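Local coordinates for protein UTP--glucose-1-phosphate uridylyltransferase (Acinetobacter baumannii, PDB 6IKX) that catalyses the formation of UDP-alpha-D-glucose and diphosphate from UTP and alpha-D-glucose 1-phosphate, at residues L114-K117 against S118-E122; R41-E45 against A46-Q50. The protein carries 1 engineered substitution. All coordinates share one frame; numbering follows the deposited sequence.

Interaction 1 of 2, residues L114-K117 against S118-E122; sequences LCAK and SVVGE
Two backbone hydrogen bonds join A116 and K117 to the residues four places on. V120 N donates to A116 O at 2.9 Å, with the donor tilted only 16° from the carbonyl plane. G121 N donates to K117 O at 2.8 Å, nearly in line with that carbonyl. These bonds make up the single turn of helix 117-120, with A116 at its N-cap position. G121 leaves the helix with a positive phi, a backbone shape that glycine adopts easily.

The apolar contact is small. V120 CG2 lies 4.3 Å from A116 CB and 3.3 Å from A116 O. V120 CG1 is anti to the backbone N (chi1 162°), which places CG2 beside that N, near A116 O. A116 and V120 both pack on V6 of strand 4-8.

The polar side chains find partners outside the turn. K117 runs extended from CG, and its NZ forms a salt bridge with E221. S118 OG makes a weak hydrogen bond to S97 OG of the second subunit.

Residue A116 thus separates helix 109-115 from a short second helix. Both pack against the parallel strands of the nucleotidyltransferase (GT-A-like) domain, with the side chain of A116 about 8 Å from that of the UTP-binding residue P8.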
loop_
_atom_site.group_PDB
_atom_site.type_symbol
_atom_site.label_atom_id
_atom_site.label_comp_id
_atom_site.label_asym_id
_atom_site.label_seq_id
_atom_site.Cartn_x
_atom_site.Cartn_y
_atom_site.Cartn_z
ATOM N N LEU A 114 -10.531 6.519 -22.663
ATOM C CA LEU A 114 -11.976 6.175 -22.514
ATOM C C LEU A 114 -12.370 6.018 -21.034
ATOM O O LEU A 114 -13.530 6.379 -20.692
ATOM C CB LEU A 114 -12.231 4.877 -23.278
ATOM C CG LEU A 114 -13.588 4.729 -23.939
ATOM C CD1 LEU A 114 -13.974 3.262 -23.988
ATOM C CD2 LEU A 114 -14.672 5.559 -23.269
ATOM N N CYS A 115 -11.474 5.476 -20.186
ATOM C CA CYS A 115 -11.680 5.284 -18.719
ATOM C C CYS A 115 -11.985 6.621 -18.034
ATOM O O CYS A 115 -12.753 6.632 -17.104
ATOM C CB CYS A 115 -10.470 4.653 -18.040
ATOM S SG CYS A 115 -10.168 2.924 -18.503
ATOM N N ALA A 116 -11.485 7.728 -18.552
ATOM C CA ALA A 116 -11.760 9.073 -18.009
ATOM C C ALA A 116 -13.033 9.699 -18.597
ATOM O O ALA A 116 -13.174 10.910 -18.479
ATOM C CB ALA A 116 -10.571 9.964 -18.277
ATOM N N LYS A 117 -13.954 8.950 -19.181
ATOM C CA LYS A 117 -15.075 9.584 -19.934
ATOM C C LYS A 117 -15.953 10.369 -18.956
ATOM O O LYS A 117 -16.237 11.543 -19.216
ATOM C CB LYS A 117 -15.878 8.527 -20.682
ATOM C CG LYS A 117 -17.243 8.979 -21.164
ATOM C CD LYS A 117 -17.916 7.956 -22.030
ATOM C CE LYS A 117 -19.415 8.148 -22.116
ATOM N NZ LYS A 117 -20.064 6.945 -22.691
ATOM N N SER A 118 -16.389 9.710 -17.885
ATOM C CA SER A 118 -17.296 10.233 -16.835
ATOM C C SER A 118 -16.738 11.520 -16.257
ATOM O O SER A 118 -17.507 12.444 -16.044
ATOM C CB SER A 118 -17.478 9.213 -15.747
ATOM O OG SER A 118 -16.248 9.004 -15.082
ATOM N N VAL A 119 -15.431 11.565 -16.036
ATOM C CA VAL A 119 -14.759 12.749 -15.455
ATOM C C VAL A 119 -14.624 13.796 -16.548
ATOM O O VAL A 119 -14.755 14.966 -16.221
ATOM C CB VAL A 119 -13.424 12.361 -14.798
ATOM C CG1 VAL A 119 -12.730 13.524 -14.124
ATOM C CG2 VAL A 119 -13.656 11.258 -13.792
ATOM N N VAL A 120 -14.376 13.436 -17.808
ATOM C CA VAL A 120 -14.221 14.488 -18.875
ATOM C C VAL A 120 -15.594 15.124 -19.237
ATOM O O VAL A 120 -15.633 16.358 -19.589
ATOM C CB VAL A 120 -13.531 13.931 -20.130
ATOM C CG1 VAL A 120 -13.754 14.839 -21.348
ATOM C CG2 VAL A 120 -12.049 13.705 -19.873
ATOM N N GLY A 121 -16.683 14.336 -19.172
ATOM C CA GLY A 121 -18.039 14.778 -19.555
ATOM C C GLY A 121 -18.047 15.441 -20.925
ATOM O O GLY A 121 -17.434 14.896 -21.834
ATOM N N GLU A 122 -18.681 16.606 -21.067
ATOM C CA GLU A 122 -18.850 17.300 -22.375
ATOM C C GLU A 122 -17.657 18.257 -22.604
ATOM O O GLU A 122 -17.653 18.893 -23.642
ATOM C CB GLU A 122 -20.217 18.005 -22.449
ATOM C CG GLU A 122 -21.438 17.082 -22.550
ATOM C CD GLU A 122 -22.772 17.731 -22.186
#

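Interaction 2 of 2, residues R41-E45 against A46-Q50; sequences REAVE and AGIEQ
A43 O accepts two hydrogen bonds, and its donors A46 N and I48 N come from opposite faces of the carbonyl plane. A46 N and I48 N each lie 3.0 Å from A43 O. Neither donor sits on a lone pair: A46 N stands 63° out of the plane and I48 N 36°. A third bond runs from G47 N to V44 O, also 3.0 Å, again from above the carbonyl plane. The bonds from I48 N to A43 O and from G47 N to V44 O define a Schellman motif that ends helix 35-44. G47 is its C-prime residue, and its positive phi turns the chain out of the helix. V44 to G47 also form a type I beta turn.

The side chains close round the same carbonyl. I48 CB and CG1 each lie 3.2 Å from A43 O. CG1 is held there by a chi1 of -60°, which sets it beside the backbone N of I48. I48 CB also meets A43 CB at 4.0 Å, the apolar contact of this helix end. A46 CB also comes within 3.5 Å of A43 O. V44 CG2 approaches I48 O more loosely, at 4.0 Å.

A sulfate ion, probably from the crystallisation liquor, lies close to G47. The E42 carboxylate forms a salt bridge with R209 through OE2. A46 packs on helix 142-153 through L143, S144 and I147, while I48 rests on A5 of strand 4-8. The chain then enters strand 50-55, which pairs in parallel with strands 4-8 and 97-102.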
loop_
_atom_site.group_PDB
_atom_site.type_symbol
_atom_site.label_atom_id
_atom_site.label_comp_id
_atom_site.label_asym_id
_atom_site.label_seq_id
_atom_site.Cartn_x
_atom_site.Cartn_y
_atom_site.Cartn_z
ATOM N N ARG A 41 3.570 19.936 -13.591
ATOM C CA ARG A 41 3.996 21.367 -13.627
ATOM C C ARG A 41 3.678 21.922 -15.035
ATOM O O ARG A 41 3.044 22.982 -15.122
ATOM C CB ARG A 41 5.443 21.538 -13.134
ATOM C CG ARG A 41 5.877 22.983 -12.883
ATOM C CD ARG A 41 7.354 23.235 -12.575
ATOM N NE ARG A 41 7.919 22.479 -11.442
ATOM C CZ ARG A 41 9.003 21.665 -11.481
ATOM N NH1 ARG A 41 9.681 21.461 -12.596
ATOM N NH2 ARG A 41 9.428 21.055 -10.390
ATOM N N GLU A 42 4.043 21.210 -16.105
ATOM C CA GLU A 42 3.806 21.620 -17.521
ATOM C C GLU A 42 2.302 21.890 -17.748
ATOM O O GLU A 42 1.968 22.917 -18.352
ATOM C CB GLU A 42 4.409 20.546 -18.444
ATOM C CG GLU A 42 4.106 20.679 -19.946
ATOM C CD GLU A 42 4.467 19.437 -20.777
ATOM O OE1 GLU A 42 4.187 19.415 -22.017
ATOM O OE2 GLU A 42 5.057 18.478 -20.201
ATOM N N ALA A 43 1.426 20.996 -17.294
ATOM C CA ALA A 43 -0.045 21.088 -17.453
ATOM C C ALA A 43 -0.584 22.366 -16.791
ATOM O O ALA A 43 -1.364 23.147 -17.424
ATOM C CB ALA A 43 -0.690 19.881 -16.830
ATOM N N VAL A 44 -0.226 22.528 -15.523
ATOM C CA VAL A 44 -0.722 23.596 -14.616
ATOM C C VAL A 44 -0.306 24.950 -15.201
ATOM O O VAL A 44 -1.143 25.877 -15.199
ATOM C CB VAL A 44 -0.201 23.345 -13.190
ATOM C CG1 VAL A 44 -0.198 24.618 -12.356
ATOM C CG2 VAL A 44 -1.025 22.260 -12.487
ATOM N N GLU A 45 0.896 25.019 -15.766
ATOM C CA GLU A 45 1.471 26.242 -16.385
ATOM C C GLU A 45 0.957 26.472 -17.817
ATOM O O GLU A 45 1.429 27.435 -18.441
ATOM C CB GLU A 45 3.000 26.169 -16.360
ATOM C CG GLU A 45 3.582 26.816 -15.117
ATOM C CD GLU A 45 4.957 26.315 -14.756
ATOM O OE1 GLU A 45 5.691 26.009 -15.692
ATOM O OE2 GLU A 45 5.272 26.218 -13.550
ATOM N N ALA A 46 0.030 25.641 -18.315
ATOM C CA ALA A 46 -0.753 25.878 -19.545
ATOM C C ALA A 46 -2.229 26.075 -19.191
ATOM O O ALA A 46 -3.098 26.023 -20.098
ATOM C CB ALA A 46 -0.536 24.716 -20.470
ATOM N N GLY A 47 -2.492 26.288 -17.903
ATOM C CA GLY A 47 -3.800 26.665 -17.346
ATOM C C GLY A 47 -4.658 25.463 -17.024
ATOM O O GLY A 47 -5.871 25.664 -16.833
ATOM N N ILE A 48 -4.086 24.253 -16.936
ATOM C CA ILE A 48 -4.893 23.073 -16.506
ATOM C C ILE A 48 -5.202 23.237 -15.018
ATOM O O ILE A 48 -4.330 23.711 -14.244
ATOM C CB ILE A 48 -4.214 21.722 -16.842
ATOM C CG1 ILE A 48 -3.971 21.569 -18.349
ATOM C CG2 ILE A 48 -5.008 20.537 -16.264
ATOM C CD1 ILE A 48 -5.242 21.532 -19.175
ATOM N N GLU A 49 -6.391 22.808 -14.634
ATOM C CA GLU A 49 -6.923 22.944 -13.258
ATOM C C GLU A 49 -7.297 21.598 -12.652
ATOM O O GLU A 49 -7.330 21.539 -11.417
ATOM C CB GLU A 49 -8.161 23.845 -13.296
ATOM C CG GLU A 49 -7.780 25.310 -13.452
ATOM C CD GLU A 49 -8.921 26.309 -13.471
ATOM O OE1 GLU A 49 -10.102 25.884 -13.390
ATOM O OE2 GLU A 49 -8.616 27.506 -13.594
ATOM N N GLN A 50 -7.680 20.625 -13.483
ATOM C CA GLN A 50 -8.117 19.271 -13.078
ATOM C C GLN A 50 -7.196 18.249 -13.756
ATOM O O GLN A 50 -7.283 18.103 -15.038
ATOM C CB GLN A 50 -9.576 19.021 -13.453
ATOM C CG GLN A 50 -10.197 17.832 -12.712
ATOM C CD GLN A 50 -11.593 17.507 -13.189
ATOM O OE1 GLN A 50 -11.924 17.595 -14.373
ATOM N NE2 GLN A 50 -12.441 17.130 -12.254
#

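Both interactions are local, partly buried and held mainly by backbone hydrogen bonds. Interaction 1 is a short helical turn with four-residue spacing and nearly straight carbonyl approaches. Interaction 2 is a helix end, where the donors stand above the carbonyl planes. Interaction 2 lies nearer the centre of the chain, about 11 Å against 18 Å for the centre of interaction 1. Both pack on strand 4-8, through V120 and A116 in one and I48 in the other. They also meet directly, where V119 CG1 lies 4.1 Å from Q50 NE2. S118 also packs on Q50 of the second subunit, so both contacts reach the subunit interface.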